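Local coordinates for DNA replication licensing factor MCM related protein (Thermoplasma acidophilum, PDB 4ME3) that probably unwinds DNA at replication forks as an ATP-driven MCM helicase, of which this chain is the zinc-binding N-terminal part, thought to contact single-stranded DNA, at residues A[193-198]-A[217-222]; A[131-136]-A[228-233]. All coordinates share one frame; numbering follows the deposited sequence.

Interaction 1. Residues A[193-198]-A[217-222]; sequences IDVQKV and TIITED
One face of the E221 carboxylate looks at I193, whose CD1 sits over it, 3.5 Å from OE1, within an antiparallel strand pair of the MCM OB domain. CG2 of V195 runs alongside the E221 chain, on the same side of the carboxylate, 4.0 Å from CG. The E221 oxygens are taken up by Y260, a hydrogen bond to OE1, and K139, a salt bridge to OE2, which probably keeps the buried acid ionised. Both ends of the Q196 amide are engaged, fixing its rotation: OE1 accepts from G226 N and from a water that bridges to T220 OG1, and NE2 donates to T134 O. OD2 of D222 is held by N97 ND2 and R45 NE. V198 and I218 exchange both backbone bonds, as do Q196 and T220, where T220 N reaches Q196 O at 2.9 Å, almost head-on to the carbonyl (170°). D222 N extends the ladder by one further bond to D194 O (2.7 Å), and two waters tie the same two residues together. Opposite the Q196 and T220 face, V195 CG1 lies 4.1 Å from I219 CG2. I219 bends back at chi2 -56°, which brings its CD1 against the K197 chain, tight at 3.4 Å from CG.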
ATOM      1  N   ILE A 193     -11.257  -1.055  -2.159  1.00 11.64           N
ATOM      2  CA  ILE A 193     -10.748   0.250  -1.771  1.00 10.73           C
ATOM      3  C   ILE A 193     -10.804   1.209  -2.956  1.00 11.91           C
ATOM      4  O   ILE A 193     -10.748   0.786  -4.114  1.00 12.10           O
ATOM      5  CB  ILE A 193      -9.295   0.173  -1.255  1.00 12.70           C
ATOM      6  CG1 ILE A 193      -8.376  -0.394  -2.337  1.00 14.02           C
ATOM      7  CG2 ILE A 193      -9.224  -0.672   0.005  1.00 16.50           C
ATOM      8  CD1 ILE A 193      -6.906  -0.356  -1.967  1.00 23.95           C
ATOM      9  N   ASP A 194     -10.929   2.496  -2.653  1.00  9.31           N
ATOM     10  CA  ASP A 194     -10.893   3.545  -3.657  1.00  9.72           C
ATOM     11  C   ASP A 194      -9.502   3.636  -4.257  1.00 12.95           C
ATOM     12  O   ASP A 194      -8.502   3.495  -3.548  1.00 14.01           O
ATOM     13  CB  ASP A 194     -11.231   4.894  -3.029  1.00  9.85           C
ATOM     14  CG  ASP A 194     -12.666   4.975  -2.535  1.00 16.60           C
ATOM     15  OD1 ASP A 194     -13.572   4.485  -3.242  1.00 16.03           O
ATOM     16  OD2 ASP A 194     -12.880   5.542  -1.441  1.00 13.76           O
ATOM     17  N   VAL A 195      -9.448   3.886  -5.558  1.00 12.44           N
ATOM     18  CA  VAL A 195      -8.185   4.121  -6.249  1.00 11.71           C
ATOM     19  C   VAL A 195      -8.363   5.283  -7.210  1.00 14.29           C
ATOM     20  O   VAL A 195      -9.428   5.457  -7.804  1.00 14.30           O
ATOM     21  CB  VAL A 195      -7.723   2.886  -7.038  1.00 12.92           C
ATOM     22  CG1 VAL A 195      -6.383   3.158  -7.728  1.00 21.14           C
ATOM     23  CG2 VAL A 195      -7.617   1.672  -6.128  1.00 19.01           C
ATOM     24  N   GLN A 196      -7.317   6.084  -7.360  1.00 11.17           N
ATOM     25  CA  GLN A 196      -7.336   7.175  -8.315  1.00 11.86           C
ATOM     26  C   GLN A 196      -5.930   7.335  -8.867  1.00 14.87           C
ATOM     27  O   GLN A 196      -4.958   7.239  -8.121  1.00 12.89           O
ATOM     28  CB  GLN A 196      -7.781   8.467  -7.631  1.00 12.43           C
ATOM     29  CG  GLN A 196      -7.918   9.653  -8.565  1.00 13.78           C
ATOM     30  CD  GLN A 196      -8.366  10.905  -7.848  1.00 15.69           C
ATOM     31  OE1 GLN A 196      -7.939  11.179  -6.723  1.00 15.88           O
ATOM     32  NE2 GLN A 196      -9.231  11.679  -8.492  1.00 15.63           N
ATOM     33  N   LYS A 197      -5.820   7.557 -10.170  1.00 11.31           N
ATOM     34  CA  LYS A 197      -4.524   7.867 -10.762  1.00 10.06           C
ATOM     35  C   LYS A 197      -4.448   9.361 -11.007  1.00 14.68           C
ATOM     36  O   LYS A 197      -5.412   9.977 -11.467  1.00 14.80           O
ATOM     37  CB  LYS A 197      -4.302   7.101 -12.064  1.00 13.40           C
ATOM     38  CG  LYS A 197      -4.508   5.604 -11.941  1.00 15.58           C
ATOM     39  CD  LYS A 197      -3.956   4.876 -13.150  1.00 23.80           C
ATOM     40  CE  LYS A 197      -4.201   3.380 -13.059  1.00 28.40           C
ATOM     41  NZ  LYS A 197      -3.692   2.668 -14.265  1.00 29.70           N
ATOM     42  N   VAL A 198      -3.294   9.934 -10.690  1.00  8.65           N
ATOM     43  CA  VAL A 198      -3.070  11.361 -10.805  1.00  9.35           C
ATOM     44  C   VAL A 198      -1.753  11.606 -11.528  1.00 15.73           C
ATOM     45  O   VAL A 198      -0.701  11.140 -11.090  1.00 15.88           O
ATOM     46  CB  VAL A 198      -3.003  12.017  -9.411  1.00 10.12           C
ATOM     47  CG1 VAL A 198      -2.802  13.514  -9.524  1.00 12.44           C
ATOM     48  CG2 VAL A 198      -4.274  11.702  -8.618  1.00 14.10           C
ATOM     49  N   THR A 217       2.935   9.471 -13.210  1.00 10.24           N
ATOM     50  CA  THR A 217       1.644   9.150 -12.618  1.00 11.70           C
ATOM     51  C   THR A 217       1.800   8.669 -11.190  1.00 13.34           C
ATOM     52  O   THR A 217       2.719   7.916 -10.867  1.00 11.49           O
ATOM     53  CB  THR A 217       0.901   8.076 -13.419  1.00 14.69           C
ATOM     54  OG1 THR A 217       0.566   8.599 -14.707  1.00 15.54           O
ATOM     55  CG2 THR A 217      -0.380   7.659 -12.705  1.00 19.02           C
ATOM     56  N   ILE A 218       0.883   9.119 -10.344  1.00 12.46           N
ATOM     57  CA  ILE A 218       0.846   8.732  -8.950  1.00 10.68           C
ATOM     58  C   ILE A 218      -0.411   7.910  -8.745  1.00 13.95           C
ATOM     59  O   ILE A 218      -1.485   8.282  -9.226  1.00 11.42           O
ATOM     60  CB  ILE A 218       0.781   9.961  -8.033  1.00 10.75           C
ATOM     61  CG1 ILE A 218       1.946  10.910  -8.327  1.00 19.51           C
ATOM     62  CG2 ILE A 218       0.803   9.539  -6.572  1.00 12.09           C
ATOM     63  CD1 ILE A 218       1.668  12.328  -7.938  1.00 29.27           C
ATOM     64  N   ILE A 219      -0.273   6.783  -8.057  1.00 12.01           N
ATOM     65  CA  ILE A 219      -1.423   5.987  -7.656  1.00 10.76           C
ATOM     66  C   ILE A 219      -1.767   6.359  -6.221  1.00 12.70           C
ATOM     67  O   ILE A 219      -0.940   6.224  -5.326  1.00 11.65           O
ATOM     68  CB  ILE A 219      -1.132   4.474  -7.735  1.00 14.59           C
ATOM     69  CG1 ILE A 219      -0.790   4.061  -9.170  1.00 16.31           C
ATOM     70  CG2 ILE A 219      -2.323   3.668  -7.231  1.00 16.33           C
ATOM     71  CD1 ILE A 219      -1.841   4.412 -10.190  1.00 28.34           C
ATOM     72  N   THR A 220      -2.983   6.851  -6.009  1.00 12.75           N
ATOM     73  CA  THR A 220      -3.453   7.167  -4.667  1.00 13.30           C
ATOM     74  C   THR A 220      -4.575   6.206  -4.303  1.00 18.41           C
ATOM     75  O   THR A 220      -5.531   6.052  -5.058  1.00 14.25           O
ATOM     76  CB  THR A 220      -3.958   8.620  -4.559  1.00 13.20           C
ATOM     77  OG1 THR A 220      -5.068   8.824  -5.446  1.00 14.12           O
ATOM     78  CG2 THR A 220      -2.846   9.597  -4.907  1.00 11.63           C
ATOM     79  N   GLU A 221      -4.452   5.551  -3.153  1.00 13.10           N
ATOM     80  CA  GLU A 221      -5.422   4.535  -2.762  1.00 12.60           C
ATOM     81  C   GLU A 221      -6.075   4.844  -1.425  1.00 11.75           C
ATOM     82  O   GLU A 221      -5.504   5.536  -0.578  1.00 12.35           O
ATOM     83  CB  GLU A 221      -4.761   3.157  -2.682  1.00 15.76           C
ATOM     84  CG  GLU A 221      -4.307   2.593  -4.015  1.00 18.72           C
ATOM     85  CD  GLU A 221      -3.925   1.128  -3.918  1.00 24.38           C
ATOM     86  OE1 GLU A 221      -3.618   0.666  -2.797  1.00 23.20           O
ATOM     87  OE2 GLU A 221      -3.934   0.437  -4.956  1.00 24.01           O
ATOM     88  N   ASP A 222      -7.283   4.312  -1.256  1.00 13.42           N
ATOM     89  CA  ASP A 222      -8.010   4.371   0.006  1.00 12.05           C
ATOM     90  C   ASP A 222      -8.147   5.814   0.501  1.00 13.63           C
ATOM     91  O   ASP A 222      -8.736   6.649  -0.188  1.00 14.20           O
ATOM     92  CB  ASP A 222      -7.328   3.450   1.028  1.00 11.80           C
ATOM     93  CG  ASP A 222      -8.261   3.008   2.139  1.00 29.61           C
ATOM     94  OD1 ASP A 222      -9.461   3.356   2.097  1.00 18.97           O
ATOM     95  OD2 ASP A 222      -7.793   2.285   3.046  1.00 25.20           O
TER
HETATM   96  O   HOH W   1     -11.353   3.096   0.215  1.00 13.69           O
HETATM   97  O   HOH W   2     -11.411   7.318  -0.411  1.00 14.25           O
HETATM   98  O   HOH W   3      -5.898  11.899  -4.688  1.00 16.00           O

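Interaction 2. Residues A[131-136]-A[228-233]; sequences RKNTEV and LYPGNR
N133 and L228 make the one hydrogen bond between these segments: ND2 of the asparagine donates a hydrogen bond to the carbonyl oxygen of L228 at 3.0 Å. It arrives in the carbonyl plane, on a lone pair, bent to 150° at the hydrogen, and the oxygen lies a little out of the amide plane. With chi1 at 64°, CG of N133 is tucked between its own N and carbonyl carbon, and the amide is carried across to the loop.

Van der Waals contact does the rest. CD of P230 rests 3.6 Å from that same ND2, the two side chains meeting at about a right angle, and CB of P230 lies 3.8 Å from the carbonyl oxygen of R131.

Bonds inside the loop set its shape. Residues 229-232 form a type II turn, with P230 and G231 at its corners and N232 N bonded to Y229 O. OD1 of N232 accepts from Y229 N at 2.8 Å, the N-H coming from above the carbonyl plane of the N232 amide, about 60° out of it, and also accepts from K266. G231 and N232 bond through their backbones to V130, next to which strand 123-147 has a classic beta bulge, R131 and K132 both facing E199.

With a single neutral bond and a proline packed beside it, this surface contact joins loop to strand without any charge pairing between the two segments.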
ATOM      1  N   ARG A 131      -1.860  17.632 -13.276  1.00 16.29           N
ATOM      2  CA  ARG A 131      -2.365  17.981 -14.604  1.00 13.05           C
ATOM      3  C   ARG A 131      -3.641  17.224 -14.958  1.00 21.18           C
ATOM      4  O   ARG A 131      -4.526  17.764 -15.622  1.00 19.07           O
ATOM      5  CB  ARG A 131      -1.302  17.708 -15.672  1.00 18.36           C
ATOM      6  CG  ARG A 131      -0.084  18.606 -15.582  1.00 16.82           C
ATOM      7  CD  ARG A 131      -0.480  20.072 -15.486  1.00 24.48           C
ATOM      8  NE  ARG A 131       0.679  20.957 -15.566  1.00 22.36           N
ATOM      9  CZ  ARG A 131       0.638  22.269 -15.357  1.00 21.44           C
ATOM     10  NH1 ARG A 131      -0.505  22.862 -15.041  1.00 23.81           N
ATOM     11  NH2 ARG A 131       1.747  22.987 -15.455  1.00 29.73           N
ATOM     12  N   LYS A 132      -3.724  15.973 -14.521  1.00 16.27           N
ATOM     13  CA  LYS A 132      -4.860  15.124 -14.832  1.00 15.10           C
ATOM     14  C   LYS A 132      -5.166  14.208 -13.666  1.00 20.31           C
ATOM     15  O   LYS A 132      -4.288  13.902 -12.864  1.00 14.92           O
ATOM     16  CB  LYS A 132      -4.563  14.253 -16.054  1.00 23.25           C
ATOM     17  CG  LYS A 132      -4.417  15.007 -17.359  1.00 34.69           C
ATOM     18  CD  LYS A 132      -4.212  14.046 -18.525  1.00 40.68           C
ATOM     19  CE  LYS A 132      -5.527  13.682 -19.206  1.00 61.17           C
ATOM     20  NZ  LYS A 132      -6.489  12.980 -18.307  1.00 59.73           N
ATOM     21  N   ASN A 133      -6.413  13.771 -13.577  1.00 16.48           N
ATOM     22  CA  ASN A 133      -6.768  12.714 -12.643  1.00 16.08           C
ATOM     23  C   ASN A 133      -7.879  11.853 -13.217  1.00 21.73           C
ATOM     24  O   ASN A 133      -8.663  12.306 -14.053  1.00 24.49           O
ATOM     25  CB  ASN A 133      -7.155  13.286 -11.276  1.00 19.00           C
ATOM     26  CG  ASN A 133      -8.395  14.154 -11.330  1.00 26.85           C
ATOM     27  OD1 ASN A 133      -9.251  13.987 -12.196  1.00 35.47           O
ATOM     28  ND2 ASN A 133      -8.499  15.086 -10.394  1.00 37.55           N
ATOM     29  N   THR A 134      -7.922  10.600 -12.790  1.00 19.22           N
ATOM     30  CA  THR A 134      -8.988   9.705 -13.194  1.00 15.90           C
ATOM     31  C   THR A 134     -10.157   9.880 -12.244  1.00 14.56           C
ATOM     32  O   THR A 134     -10.063  10.586 -11.240  1.00 15.39           O
ATOM     33  CB  THR A 134      -8.555   8.231 -13.129  1.00 16.36           C
ATOM     34  OG1 THR A 134      -8.278   7.874 -11.768  1.00 14.03           O
ATOM     35  CG2 THR A 134      -7.324   7.984 -13.986  1.00 20.54           C
ATOM     36  N   GLU A 135     -11.269   9.236 -12.569  1.00 14.40           N
ATOM     37  CA  GLU A 135     -12.335   9.079 -11.605  1.00 17.06           C
ATOM     38  C   GLU A 135     -11.791   8.261 -10.441  1.00 14.04           C
ATOM     39  O   GLU A 135     -10.752   7.601 -10.558  1.00 17.48           O
ATOM     40  CB  GLU A 135     -13.537   8.365 -12.235  1.00 20.73           C
ATOM     41  CG  GLU A 135     -13.329   6.876 -12.515  1.00 27.37           C
ATOM     42  CD  GLU A 135     -12.539   6.606 -13.784  1.00 43.40           C
ATOM     43  OE1 GLU A 135     -12.114   7.576 -14.450  1.00 42.94           O
ATOM     44  OE2 GLU A 135     -12.342   5.417 -14.119  1.00 53.44           O
ATOM     45  N   VAL A 136     -12.482   8.311  -9.312  1.00 13.44           N
ATOM     46  CA  VAL A 136     -12.184   7.405  -8.217  1.00 12.86           C
ATOM     47  C   VAL A 136     -12.945   6.105  -8.455  1.00 19.05           C
ATOM     48  O   VAL A 136     -14.172   6.114  -8.567  1.00 18.08           O
ATOM     49  CB  VAL A 136     -12.593   8.004  -6.867  1.00 13.26           C
ATOM     50  CG1 VAL A 136     -12.354   7.000  -5.753  1.00 14.89           C
ATOM     51  CG2 VAL A 136     -11.826   9.291  -6.602  1.00 15.16           C
ATOM     52  N   LEU A 228      -6.532  15.001  -4.936  1.00 13.49           N
ATOM     53  CA  LEU A 228      -5.732  15.821  -5.837  1.00 13.10           C
ATOM     54  C   LEU A 228      -6.503  16.213  -7.096  1.00 15.39           C
ATOM     55  O   LEU A 228      -7.190  15.387  -7.703  1.00 17.89           O
ATOM     56  CB  LEU A 228      -4.439  15.085  -6.204  1.00 14.52           C
ATOM     57  CG  LEU A 228      -3.570  14.666  -5.013  1.00 13.55           C
ATOM     58  CD1 LEU A 228      -2.291  13.970  -5.474  1.00 15.80           C
ATOM     59  CD2 LEU A 228      -3.238  15.865  -4.148  1.00 14.96           C
ATOM     60  N   TYR A 229      -6.378  17.482  -7.474  1.00 13.84           N
ATOM     61  CA  TYR A 229      -7.087  18.041  -8.618  1.00 16.19           C
ATOM     62  C   TYR A 229      -6.127  18.829  -9.508  1.00 13.92           C
ATOM     63  O   TYR A 229      -5.080  19.290  -9.048  1.00 16.19           O
ATOM     64  CB  TYR A 229      -8.207  18.974  -8.140  1.00 19.86           C
ATOM     65  CG  TYR A 229      -9.210  18.325  -7.214  1.00 31.52           C
ATOM     66  CD1 TYR A 229      -9.002  18.300  -5.842  1.00 29.50           C
ATOM     67  CD2 TYR A 229     -10.372  17.750  -7.711  1.00 39.61           C
ATOM     68  CE1 TYR A 229      -9.919  17.711  -4.990  1.00 30.97           C
ATOM     69  CE2 TYR A 229     -11.297  17.158  -6.866  1.00 33.49           C
ATOM     70  CZ  TYR A 229     -11.066  17.144  -5.508  1.00 42.20           C
ATOM     71  OH  TYR A 229     -11.983  16.556  -4.666  1.00 41.24           O
ATOM     72  N   PRO A 230      -6.480  18.996 -10.792  1.00 15.87           N
ATOM     73  CA  PRO A 230      -5.594  19.733 -11.700  1.00 18.54           C
ATOM     74  C   PRO A 230      -5.245  21.130 -11.195  1.00 17.55           C
ATOM     75  O   PRO A 230      -6.126  21.876 -10.770  1.00 18.85           O
ATOM     76  CB  PRO A 230      -6.409  19.808 -12.993  1.00 20.86           C
ATOM     77  CG  PRO A 230      -7.267  18.594 -12.952  1.00 24.28           C
ATOM     78  CD  PRO A 230      -7.622  18.396 -11.504  1.00 20.31           C
ATOM     79  N   GLY A 231      -3.959  21.467 -11.242  1.00 15.85           N
ATOM     80  CA  GLY A 231      -3.475  22.748 -10.769  1.00 19.50           C
ATOM     81  C   GLY A 231      -2.853  22.670  -9.386  1.00 17.61           C
ATOM     82  O   GLY A 231      -2.088  23.553  -8.997  1.00 17.04           O
ATOM     83  N   ASN A 232      -3.184  21.620  -8.636  1.00 17.96           N
ATOM     84  CA  ASN A 232      -2.640  21.451  -7.291  1.00 16.48           C
ATOM     85  C   ASN A 232      -1.126  21.313  -7.314  1.00 17.39           C
ATOM     86  O   ASN A 232      -0.572  20.600  -8.145  1.00 16.10           O
ATOM     87  CB  ASN A 232      -3.220  20.208  -6.610  1.00 16.53           C
ATOM     88  CG  ASN A 232      -4.686  20.351  -6.222  1.00 20.75           C
ATOM     89  OD1 ASN A 232      -5.289  19.387  -5.749  1.00 20.48           O
ATOM     90  ND2 ASN A 232      -5.267  21.534  -6.418  1.00 19.79           N
ATOM     91  N   ARG A 233      -0.459  21.982  -6.383  1.00 13.77           N
ATOM     92  CA  ARG A 233       0.974  21.799  -6.205  1.00 13.29           C
ATOM     93  C   ARG A 233       1.182  20.781  -5.098  1.00 17.13           C
ATOM     94  O   ARG A 233       0.724  20.980  -3.976  1.00 15.60           O
ATOM     95  CB  ARG A 233       1.642  23.127  -5.859  1.00 21.07           C
ATOM     96  CG  ARG A 233       1.582  24.123  -7.001  1.00 29.69           C
ATOM     97  CD  ARG A 233       2.208  25.457  -6.647  1.00 36.29           C
ATOM     98  NE  ARG A 233       2.150  26.366  -7.787  1.00 53.12           N
ATOM     99  CZ  ARG A 233       3.027  26.371  -8.788  1.00 44.80           C
ATOM    100  NH1 ARG A 233       4.046  25.521  -8.795  1.00 46.36           N
ATOM    101  NH2 ARG A 233       2.886  27.234  -9.785  1.00 46.19           N
TER

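In the fold
From the N terminus, the chain passes the helical part and enters the long strand 123-147, where residues 131-136 lie. It then runs out through the zinc-binding cysteines and returns along strand 191-201, which carries 193-198. Interaction 1 closes an 18-residue connection, part of which is not modelled, as strand 215-221 comes back alongside. A few residues later the loop 228-233 meets 131-136, so interaction 2 closes a 91-residue excursion that contains the zinc site and the whole of interaction 1. The two contacts are nested, not crossed, and they touch directly because strands 123-147 and 191-201 are neighbours: K197 O probably accepts from T134 N, and V136 packs on D194. Both belong to the OB domain.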